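Acyl-CoA dehydrogenase (Bacillus subtilis, PDB 5LNX) catalyses the FAD-dependent oxidation of saturated acyl-CoA to 2,3-dehydroacyl-CoA, passing the electrons to an acceptor. Local coordinates at residues I77-G82 and L351-V356; G144-N149 and G224-G229; Q334-Y339 and D344-R349. One frame throughout, in Å; residues are numbered along the deposited sequence.

Interaction 1. Residues I77-G82 and L351-V356; sequences ISAAVG and LRDAKV
Ala79 and Asp353 carry this contact almost alone. Their CA atoms lie 6.8 Å apart, and both CB atoms point toward the opposite segment. The touch is van der Waals in kind. Ala79 CB rests on the carboxylate of Asp353, 3.5 Å from OD2, and also comes within 4.1 Å of Asp353 CB. Ala80 adds little: its backbone N lies 4.3 Å from Asp353 OD2, with no bond between them. No hydrogen bond or salt bridge joins 77-82 to 351-356.

Polar bonds fix each side separately. Asp353 CG stands beside its own backbone N, anti to the carbonyl carbon (chi1 -72°). This sends the carboxylate toward Ala79. Its other oxygen, OD1, accepts a hydrogen bond from Leu202 N in a nearby loop, which helps hold the group in place. Arg352 NH1 and Asp353 OD1, 3.8 Å apart, make a long ion pair, with the oxygen well out of the guanidinium plane. The guanidinium is held by Glu348, Glu30 and Leu200 O. On the other side, Ser78 is the N-cap of helix 79-90. Its OG accepts from Val81 N at 3.1 Å, nearly straight at 172°.

The contact is buried and joins the start of helix 79-90, in the N-terminal domain, to helix 348-356 of the C-terminal domain. Helix 9-32 packs on Ser78 and Ala80. The loop at Leu202 touches both Ala79 and Val356, and Val356 belongs to the FAD pocket. A second subunit reaches helix 348-356, where its Tyr341 OH is hydrogen-bonded to Arg352 O.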
loop_
_atom_site.group_PDB
_atom_site.type_symbol
_atom_site.label_atom_id
_atom_site.label_comp_id
_atom_site.label_asym_id
_atom_site.label_seq_id
_atom_site.Cartn_x
_atom_site.Cartn_y
_atom_site.Cartn_z
ATOM N N ILE D 77 -14.556 -11.238 -19.970
ATOM C CA ILE D 77 -15.632 -10.527 -20.681
ATOM C C ILE D 77 -16.751 -9.990 -19.781
ATOM O O ILE D 77 -17.212 -8.882 -19.977
ATOM C CB ILE D 77 -16.244 -11.481 -21.744
ATOM C CG1 ILE D 77 -15.144 -11.940 -22.744
ATOM N N SER D 78 -17.213 -10.793 -18.819
ATOM C CA SER D 78 -18.324 -10.391 -17.933
ATOM C C SER D 78 -18.249 -11.048 -16.564
ATOM O O SER D 78 -18.399 -12.259 -16.426
ATOM C CB SER D 78 -19.670 -10.740 -18.534
ATOM O OG SER D 78 -20.741 -10.438 -17.651
ATOM N N ALA D 79 -18.002 -10.234 -15.558
ATOM C CA ALA D 79 -17.953 -10.676 -14.175
ATOM C C ALA D 79 -19.363 -11.146 -13.728
ATOM O O ALA D 79 -19.504 -12.164 -13.062
ATOM C CB ALA D 79 -17.437 -9.528 -13.312
ATOM N N ALA D 80 -20.389 -10.392 -14.117
ATOM C CA ALA D 80 -21.787 -10.733 -13.840
ATOM C C ALA D 80 -22.081 -12.153 -14.269
ATOM O O ALA D 80 -22.499 -12.989 -13.456
ATOM C CB ALA D 80 -22.731 -9.771 -14.549
ATOM N N VAL D 81 -21.907 -12.428 -15.554
ATOM C CA VAL D 81 -22.218 -13.773 -16.070
ATOM C C VAL D 81 -21.310 -14.840 -15.392
ATOM O O VAL D 81 -21.725 -15.990 -15.203
ATOM C CB VAL D 81 -22.349 -13.866 -17.636
ATOM N N GLY D 82 -20.122 -14.419 -14.958
ATOM C CA GLY D 82 -19.177 -15.289 -14.273
ATOM C C GLY D 82 -19.700 -15.773 -12.925
ATOM O O GLY D 82 -19.613 -16.943 -12.583
ATOM N N LEU D 351 -14.185 -1.555 -12.112
ATOM C CA LEU D 351 -14.038 -1.081 -10.749
ATOM C C LEU D 351 -15.294 -1.449 -9.945
ATOM O O LEU D 351 -15.232 -2.105 -8.902
ATOM C CB LEU D 351 -13.825 0.434 -10.712
ATOM C CG LEU D 351 -13.733 1.024 -9.301
ATOM C CD1 LEU D 351 -12.538 0.449 -8.561
ATOM C CD2 LEU D 351 -13.651 2.528 -9.305
ATOM N N ARG D 352 -16.420 -0.956 -10.434
ATOM C CA ARG D 352 -17.714 -1.209 -9.857
ATOM C C ARG D 352 -17.906 -2.707 -9.575
ATOM O O ARG D 352 -18.316 -3.090 -8.468
ATOM C CB ARG D 352 -18.797 -0.733 -10.814
ATOM C CG ARG D 352 -18.968 0.784 -10.897
ATOM C CD ARG D 352 -20.339 1.182 -11.423
ATOM N NE ARG D 352 -20.522 0.882 -12.830
ATOM C CZ ARG D 352 -21.001 -0.253 -13.334
ATOM N NH1 ARG D 352 -21.407 -1.238 -12.545
ATOM N NH2 ARG D 352 -21.052 -0.430 -14.660
ATOM N N ASP D 353 -17.635 -3.526 -10.595
ATOM C CA ASP D 353 -17.685 -4.971 -10.457
ATOM C C ASP D 353 -16.628 -5.487 -9.463
ATOM O O ASP D 353 -16.952 -6.258 -8.541
ATOM C CB ASP D 353 -17.558 -5.673 -11.814
ATOM C CG ASP D 353 -18.816 -5.520 -12.688
ATOM O OD1 ASP D 353 -19.593 -4.551 -12.496
ATOM O OD2 ASP D 353 -19.048 -6.393 -13.571
ATOM N N ALA D 354 -15.390 -5.048 -9.620
ATOM C CA ALA D 354 -14.281 -5.506 -8.738
ATOM C C ALA D 354 -14.624 -5.557 -7.233
ATOM O O ALA D 354 -14.411 -6.574 -6.565
ATOM C CB ALA D 354 -13.040 -4.640 -8.926
ATOM N N LYS D 355 -15.131 -4.442 -6.727
ATOM C CA LYS D 355 -15.348 -4.234 -5.295
ATOM C C LYS D 355 -16.190 -5.336 -4.609
ATOM O O LYS D 355 -15.970 -5.682 -3.450
ATOM C CB LYS D 355 -16.025 -2.871 -5.085
ATOM C CG LYS D 355 -16.396 -2.562 -3.647
ATOM C CD LYS D 355 -15.160 -2.432 -2.782
ATOM C CE LYS D 355 -15.325 -3.123 -1.439
ATOM N NZ LYS D 355 -14.088 -3.002 -0.622
ATOM N N VAL D 356 -17.144 -5.889 -5.343
ATOM C CA VAL D 356 -17.954 -7.005 -4.855
ATOM C C VAL D 356 -17.099 -8.195 -4.421
ATOM O O VAL D 356 -17.439 -8.933 -3.470
ATOM C CB VAL D 356 -18.907 -7.478 -5.972
ATOM C CG2 VAL D 356 -19.781 -8.619 -5.506
#

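Interaction 2. Residues G144-N149 and G224-G229; sequences GKYLLN and GKEGDG
Tyr146 and Glu226 meet through a single side-chain hydrogen bond. Tyr146 OH donates to Glu226 OE2 at 2.6 Å. The carboxylate oxygen is met on its anti side, with the hydroxyl 18° out of the carboxylate plane. OE2 itself lies at the edge of the tyrosine ring, in the ring plane. Ring and carboxylate planes are turned 60° against each other. The chain of Glu226 is extended beyond CG, and this lets it span the gap between backbones whose nearest CA atoms, those of Tyr146 and Glu226, are 11.8 Å apart.

Backbone bonds shape the two sides. Lys225 to Asp228 form a type II beta turn, closed by Asp228 N to Lys225 O at 3.2 Å, with Gly227 at positive phi. Tyr146 sits in strand 145-156, paired with Val217.

Phe182 meets the tyrosine ring edge-to-face.

The bond links the middle beta domain to the loop leading into helix 229-265. Tyr146 is buried but Glu226 is exposed. The bond lets a buried tyrosine's hydroxyl reach a carboxylate at the protein's edge; the acceptor is probably negatively charged.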
loop_
_atom_site.group_PDB
_atom_site.type_symbol
_atom_site.label_atom_id
_atom_site.label_comp_id
_atom_site.label_asym_id
_atom_site.label_seq_id
_atom_site.Cartn_x
_atom_site.Cartn_y
_atom_site.Cartn_z
ATOM N N GLY D 144 -47.024 -33.315 6.779
ATOM C CA GLY D 144 -46.193 -34.188 5.912
ATOM C C GLY D 144 -45.114 -33.444 5.118
ATOM O O GLY D 144 -44.871 -33.649 3.918
ATOM N N LYS D 145 -44.446 -32.548 5.813
ATOM C CA LYS D 145 -43.760 -31.463 5.132
ATOM C C LYS D 145 -42.922 -30.641 6.115
ATOM O O LYS D 145 -43.328 -30.457 7.252
ATOM C CB LYS D 145 -44.863 -30.592 4.527
ATOM C CG LYS D 145 -45.273 -30.919 3.092
ATOM N N TYR D 146 -41.748 -30.175 5.700
ATOM C CA TYR D 146 -41.049 -29.131 6.468
ATOM C C TYR D 146 -41.696 -27.791 6.184
ATOM O O TYR D 146 -42.137 -27.521 5.072
ATOM C CB TYR D 146 -39.568 -29.030 6.132
ATOM C CG TYR D 146 -38.682 -30.083 6.743
ATOM C CD1 TYR D 146 -37.956 -29.833 7.908
ATOM C CD2 TYR D 146 -38.501 -31.306 6.110
ATOM C CE1 TYR D 146 -37.096 -30.790 8.440
ATOM C CE2 TYR D 146 -37.639 -32.268 6.625
ATOM C CZ TYR D 146 -36.941 -32.013 7.788
ATOM O OH TYR D 146 -36.100 -32.978 8.301
ATOM N N LEU D 147 -41.680 -26.939 7.196
ATOM C CA LEU D 147 -42.396 -25.667 7.168
ATOM C C LEU D 147 -41.418 -24.555 7.505
ATOM O O LEU D 147 -41.007 -24.377 8.663
ATOM C CB LEU D 147 -43.569 -25.681 8.155
ATOM C CG LEU D 147 -44.769 -24.822 7.730
ATOM N N LEU D 148 -41.047 -23.804 6.471
ATOM C CA LEU D 148 -39.960 -22.817 6.552
ATOM C C LEU D 148 -40.463 -21.399 6.819
ATOM O O LEU D 148 -41.480 -20.970 6.276
ATOM C CB LEU D 148 -39.110 -22.847 5.288
ATOM C CG LEU D 148 -37.958 -23.855 5.366
ATOM C CD1 LEU D 148 -38.484 -25.266 5.217
ATOM C CD2 LEU D 148 -36.887 -23.561 4.332
ATOM N N ASN D 149 -39.760 -20.694 7.694
ATOM C CA ASN D 149 -40.175 -19.342 8.091
ATOM C C ASN D 149 -39.006 -18.418 8.353
ATOM O O ASN D 149 -38.088 -18.760 9.099
ATOM C CB ASN D 149 -41.040 -19.370 9.353
ATOM C CG ASN D 149 -42.509 -19.526 9.043
ATOM O OD1 ASN D 149 -43.146 -18.595 8.543
ATOM N ND2 ASN D 149 -43.041 -20.712 9.291
ATOM N N GLY D 224 -29.141 -34.111 2.855
ATOM C CA GLY D 224 -28.432 -34.880 3.882
ATOM C C GLY D 224 -29.111 -34.960 5.252
ATOM O O GLY D 224 -30.310 -34.692 5.377
ATOM N N LYS D 225 -28.339 -35.325 6.280
ATOM C CA LYS D 225 -28.891 -35.469 7.645
ATOM C C LYS D 225 -29.133 -34.098 8.295
ATOM O O LYS D 225 -28.505 -33.084 7.926
ATOM C CB LYS D 225 -28.044 -36.361 8.576
ATOM C CG LYS D 225 -28.102 -37.832 8.208
ATOM C CD LYS D 225 -26.852 -38.574 8.668
ATOM C CE LYS D 225 -26.911 -40.037 8.261
ATOM N NZ LYS D 225 -25.655 -40.762 8.611
ATOM N N GLU D 226 -30.123 -34.069 9.189
ATOM C CA GLU D 226 -30.456 -32.864 9.931
ATOM C C GLU D 226 -29.250 -32.479 10.762
ATOM O O GLU D 226 -28.611 -33.336 11.365
ATOM C CB GLU D 226 -31.655 -33.073 10.861
ATOM C CG GLU D 226 -33.016 -33.247 10.202
ATOM C CD GLU D 226 -34.162 -33.051 11.188
ATOM O OE1 GLU D 226 -33.950 -33.269 12.404
ATOM O OE2 GLU D 226 -35.274 -32.672 10.753
ATOM N N GLY D 227 -28.943 -31.187 10.779
ATOM C CA GLY D 227 -27.752 -30.672 11.484
ATOM C C GLY D 227 -26.485 -30.556 10.645
ATOM O O GLY D 227 -25.482 -30.019 11.111
ATOM N N ASP D 228 -26.525 -31.038 9.403
ATOM C CA ASP D 228 -25.325 -31.071 8.558
ATOM C C ASP D 228 -25.134 -29.793 7.749
ATOM O O ASP D 228 -24.154 -29.657 7.030
ATOM C CB ASP D 228 -25.380 -32.236 7.565
ATOM C CG ASP D 228 -25.283 -33.593 8.223
ATOM O OD1 ASP D 228 -24.992 -33.663 9.440
ATOM O OD2 ASP D 228 -25.518 -34.600 7.515
ATOM N N GLY D 229 -26.057 -28.851 7.889
ATOM C CA GLY D 229 -26.249 -27.819 6.897
ATOM C C GLY D 229 -25.086 -26.848 6.876
ATOM O O GLY D 229 -24.552 -26.524 5.802
#

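Interaction 3. Residues Q334-Y339 and D344-R349. With FAD (flavin-adenine dinucleotide), chain Q.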
loop_
_atom_site.group_PDB
_atom_site.type_symbol
_atom_site.label_atom_id
_atom_site.label_comp_id
_atom_site.label_asym_id
_atom_site.label_seq_id
_atom_site.Cartn_x
_atom_site.Cartn_y
_atom_site.Cartn_z
ATOM N N GLN D 334 -7.689 4.964 -14.451
ATOM C CA GLN D 334 -6.755 6.105 -14.406
ATOM C C GLN D 334 -6.017 6.275 -15.744
ATOM O O GLN D 334 -5.718 7.395 -16.178
ATOM C CB GLN D 334 -5.703 5.885 -13.294
ATOM C CG GLN D 334 -4.856 7.094 -12.969
ATOM C CD GLN D 334 -5.653 8.176 -12.304
ATOM O OE1 GLN D 334 -6.739 7.926 -11.768
ATOM N NE2 GLN D 334 -5.103 9.381 -12.270
ATOM N N ILE D 335 -5.700 5.147 -16.347
ATOM C CA ILE D 335 -4.860 5.097 -17.525
ATOM C C ILE D 335 -5.629 5.603 -18.757
ATOM O O ILE D 335 -5.055 6.298 -19.633
ATOM C CB ILE D 335 -4.344 3.683 -17.761
ATOM C CG1 ILE D 335 -3.299 3.351 -16.687
ATOM C CG2 ILE D 335 -3.749 3.569 -19.163
ATOM C CD1 ILE D 335 -2.674 1.975 -16.776
ATOM N N TYR D 336 -6.911 5.269 -18.803
ATOM C CA TYR D 336 -7.837 5.882 -19.751
ATOM C C TYR D 336 -8.141 7.347 -19.465
ATOM O O TYR D 336 -8.659 8.065 -20.324
ATOM C CB TYR D 336 -9.149 5.127 -19.777
ATOM C CG TYR D 336 -9.176 3.928 -20.691
ATOM C CD1 TYR D 336 -10.083 3.852 -21.724
ATOM C CD2 TYR D 336 -8.371 2.834 -20.458
ATOM C CE1 TYR D 336 -10.129 2.753 -22.556
ATOM C CE2 TYR D 336 -8.450 1.700 -21.264
ATOM C CZ TYR D 336 -9.330 1.679 -22.313
ATOM O OH TYR D 336 -9.418 0.597 -23.147
ATOM N N GLY D 337 -7.861 7.785 -18.250
ATOM C CA GLY D 337 -8.059 9.192 -17.855
ATOM C C GLY D 337 -9.539 9.514 -17.830
ATOM O O GLY D 337 -10.358 8.627 -17.606
ATOM N N GLY D 338 -9.898 10.747 -18.172
ATOM C CA GLY D 338 -11.300 11.134 -18.273
ATOM C C GLY D 338 -12.182 10.082 -18.932
ATOM O O GLY D 338 -13.270 9.787 -18.459
ATOM N N TYR D 339 -11.701 9.512 -20.034
ATOM C CA TYR D 339 -12.462 8.519 -20.814
ATOM C C TYR D 339 -12.817 7.296 -19.958
ATOM O O TYR D 339 -13.859 6.687 -20.132
ATOM C CB TYR D 339 -11.661 8.077 -22.051
ATOM C CG TYR D 339 -11.361 9.248 -22.974
ATOM C CD1 TYR D 339 -12.203 9.566 -24.041
ATOM C CD2 TYR D 339 -10.265 10.071 -22.738
ATOM C CE1 TYR D 339 -11.928 10.636 -24.858
ATOM C CE2 TYR D 339 -9.988 11.142 -23.549
ATOM C CZ TYR D 339 -10.826 11.426 -24.601
ATOM O OH TYR D 339 -10.575 12.513 -25.387
ATOM N N ASP D 344 -19.612 4.566 -21.592
ATOM C CA ASP D 344 -19.411 4.090 -22.982
ATOM C C ASP D 344 -18.083 3.396 -23.197
ATOM O O ASP D 344 -17.940 2.620 -24.133
ATOM C CB ASP D 344 -19.569 5.220 -24.023
ATOM C CG ASP D 344 -18.628 6.395 -23.824
ATOM O OD1 ASP D 344 -17.766 6.360 -22.921
ATOM O OD2 ASP D 344 -18.764 7.359 -24.628
ATOM N N TYR D 345 -17.124 3.683 -22.329
ATOM C CA TYR D 345 -15.827 2.977 -22.295
ATOM C C TYR D 345 -15.808 1.824 -21.266
ATOM O O TYR D 345 -16.492 1.910 -20.234
ATOM C CB TYR D 345 -14.722 3.981 -21.974
ATOM C CG TYR D 345 -14.377 4.848 -23.146
ATOM C CD1 TYR D 345 -13.318 4.523 -23.983
ATOM C CD2 TYR D 345 -15.114 5.986 -23.439
ATOM C CE1 TYR D 345 -12.988 5.325 -25.065
ATOM C CE2 TYR D 345 -14.797 6.788 -24.522
ATOM C CZ TYR D 345 -13.734 6.449 -25.331
ATOM O OH TYR D 345 -13.381 7.246 -26.388
ATOM N N PRO D 346 -14.962 0.789 -21.507
ATOM C CA PRO D 346 -15.071 -0.544 -20.927
ATOM C C PRO D 346 -14.409 -0.804 -19.554
ATOM O O PRO D 346 -14.416 -1.937 -19.103
ATOM C CB PRO D 346 -14.338 -1.389 -21.971
ATOM C CG PRO D 346 -13.210 -0.520 -22.384
ATOM C CD PRO D 346 -13.700 0.894 -22.279
ATOM N N VAL D 347 -13.812 0.215 -18.940
ATOM C CA VAL D 347 -13.008 0.048 -17.691
ATOM C C VAL D 347 -13.716 0.413 -16.387
ATOM O O VAL D 347 -13.394 -0.076 -15.317
ATOM C CB VAL D 347 -11.694 0.867 -17.703
ATOM C CG1 VAL D 347 -10.680 0.209 -18.602
ATOM C CG2 VAL D 347 -11.928 2.317 -18.096
ATOM N N GLU D 348 -14.643 1.333 -16.480
ATOM C CA GLU D 348 -15.370 1.812 -15.333
ATOM C C GLU D 348 -16.230 0.686 -14.626
ATOM O O GLU D 348 -16.378 0.630 -13.381
ATOM C CB GLU D 348 -16.075 3.052 -15.833
ATOM C CG GLU D 348 -17.206 3.440 -14.975
ATOM C CD GLU D 348 -18.375 2.499 -15.113
ATOM O OE1 GLU D 348 -18.588 1.942 -16.223
ATOM O OE2 GLU D 348 -19.002 2.257 -14.069
ATOM N N ARG D 349 -16.662 -0.274 -15.429
ATOM C CA ARG D 349 -17.446 -1.410 -14.956
ATOM C C ARG D 349 -16.582 -2.336 -14.165
ATOM O O ARG D 349 -17.067 -3.093 -13.330
ATOM C CB ARG D 349 -18.031 -2.176 -16.130
ATOM C CG ARG D 349 -17.027 -2.953 -16.943
ATOM C CD ARG D 349 -17.696 -3.651 -18.114
ATOM N NE ARG D 349 -18.360 -2.715 -19.007
ATOM C CZ ARG D 349 -18.889 -3.042 -20.178
ATOM N NH1 ARG D 349 -18.824 -4.297 -20.628
ATOM N NH2 ARG D 349 -19.502 -2.108 -20.905
HETATM P PA FAD Q . -4.812 11.979 -20.819
HETATM O O1A FAD Q . -5.012 11.142 -22.067
HETATM O O2A FAD Q . -4.073 13.275 -20.797
HETATM O O5B FAD Q . -3.909 11.096 -19.805
HETATM C C5B FAD Q . -4.246 9.731 -19.546
HETATM C C4B FAD Q . -3.248 9.071 -18.590
HETATM O O4B FAD Q . -1.933 9.293 -19.084
HETATM C C3B FAD Q . -3.311 9.641 -17.191
HETATM O O3B FAD Q . -3.284 8.595 -16.215
HETATM C C2B FAD Q . -2.086 10.509 -17.071
HETATM O O2B FAD Q . -1.561 10.423 -15.744
HETATM C C1B FAD Q . -1.148 9.876 -18.065
HETATM N N9A FAD Q . -0.146 10.770 -18.639
HETATM C C8A FAD Q . -0.192 11.387 -19.834
HETATM N N7A FAD Q . 0.949 12.085 -20.061
HETATM C C5A FAD Q . 1.747 11.869 -18.989
HETATM C C6A FAD Q . 3.102 12.259 -18.565
HETATM N N6A FAD Q . 3.823 13.068 -19.349
HETATM N N1A FAD Q . 3.572 11.776 -17.382
HETATM C C2A FAD Q . 2.833 10.970 -16.584
HETATM N N3A FAD Q . 1.610 10.564 -16.927
HETATM C C4A FAD Q . 1.027 10.981 -18.071
HETATM N N1 FAD Q . -11.676 19.841 -18.353
HETATM C C2 FAD Q . -11.885 21.190 -18.359
HETATM O O2 FAD Q . -11.055 21.934 -18.932
HETATM N N3 FAD Q . -12.959 21.738 -17.737
HETATM C C4 FAD Q . -13.876 21.017 -17.083
HETATM O O4 FAD Q . -14.857 21.567 -16.544
HETATM C C4X FAD Q . -13.715 19.561 -17.036
HETATM N N5 FAD Q . -14.598 18.791 -16.373
HETATM C C5X FAD Q . -14.455 17.441 -16.334
HETATM C C6 FAD Q . -15.420 16.667 -15.698
HETATM C C7 FAD Q . -15.284 15.297 -15.639
HETATM C C7M FAD Q . -16.314 14.479 -14.917
HETATM C C8 FAD Q . -14.154 14.653 -16.313
HETATM C C8M FAD Q . -13.980 13.162 -16.269
HETATM C C9 FAD Q . -13.204 15.416 -16.964
HETATM C C9A FAD Q . -13.295 16.799 -17.019
HETATM N N10 FAD Q . -12.325 17.602 -17.698
HETATM C C10 FAD Q . -12.536 18.990 -17.729
HETATM C "C1'" FAD Q . -11.178 17.026 -18.428
HETATM C "C2'" FAD Q . -9.989 16.620 -17.582
HETATM O "O2'" FAD Q . -9.299 17.823 -17.310
HETATM C "C3'" FAD Q . -9.096 15.619 -18.319
HETATM O "O3'" FAD Q . -9.685 14.299 -18.254
HETATM C "C4'" FAD Q . -7.639 15.539 -17.832
HETATM O "O4'" FAD Q . -7.045 16.846 -17.810
HETATM C "C5'" FAD Q . -6.775 14.602 -18.677
HETATM O "O5'" FAD Q . -7.330 14.404 -19.988
HETATM P P FAD Q . -7.480 12.925 -20.687
HETATM O O1P FAD Q . -8.720 12.324 -20.049
HETATM O O2P FAD Q . -7.321 12.945 -22.197
HETATM O O3P FAD Q . -6.228 12.101 -20.066
#
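Tyr339 and Tyr345 have like first torsions. In each, CG lies beside the backbone N and anti to the carbonyl carbon (chi1 -60° and -76°). This lays the two side chains alongside each other, pointing the same way. Tyr339 turns its ring edge toward the face of Tyr345, an offset edge-to-face pair with centroids 5.6 Å apart and planes at 71°. Tyr339 CB sits over the centre of the Tyr345 ring, 4.0 Å from its centroid, in a CH-pi contact. Tyr339 O also lies 3.4 Å from Tyr345 CB.

Tyr336 makes the second cluster. Val347 CG1 packs over one face of its ring, offset toward the rim, 4.1 Å from the centroid. Tyr345 CD1 comes to the edge of the same ring in its plane, 3.9 Å from Tyr336 CE1. Pro346 CG lies 4.0 Å from Tyr336 OH, and its CD packs against Tyr336 CE1. The side-chain contacts are apolar or aromatic, and no hydrogen bond crosses between 334-339 and 344-349.

The segment 334-339 also binds FAD. FAD O3B donates to Gln334 O at 2.7 Å. Gly338 N gives a weak bond to FAD O1P, and Tyr339 presents its ring edge to FAD O2P. The backbone of Gly337 and Gly338 runs beside the FAD diphosphate, with Gly337 C 3.7 Å from FAD O1P. This FAD is also hydrogen-bonded to Thr124, Thr156, Ser130 and Glu365 of the second subunit and to Gln277 of the third.

The contact bridges the end of helix 332-336 and the lead-in to helix 348-356. Helix 229-265 flanks it: Tyr262 stacks on Tyr336 and His258 packs on Pro346. Phe154 of the second subunit meets Tyr339 edge-to-face.

Interaction 1 is the core contact, fully buried near the centre of the chain. Interactions 2 and 3 are partly buried and lie on opposite sides of that centre, their own centres about 48 Å apart. Interactions 1 and 3 share helix 348-356: interaction 3 uses the residues leading into it, interaction 1 its later part. Both touch the second subunit, whereas no other chain reaches interaction 2. The chemistry differs with place. Interaction 1 is slight van der Waals contact between domains, interaction 2 one polar bond between a buried tyrosine and an exposed glutamate, and interaction 3 an aromatic cluster whose 334-339 side also binds FAD.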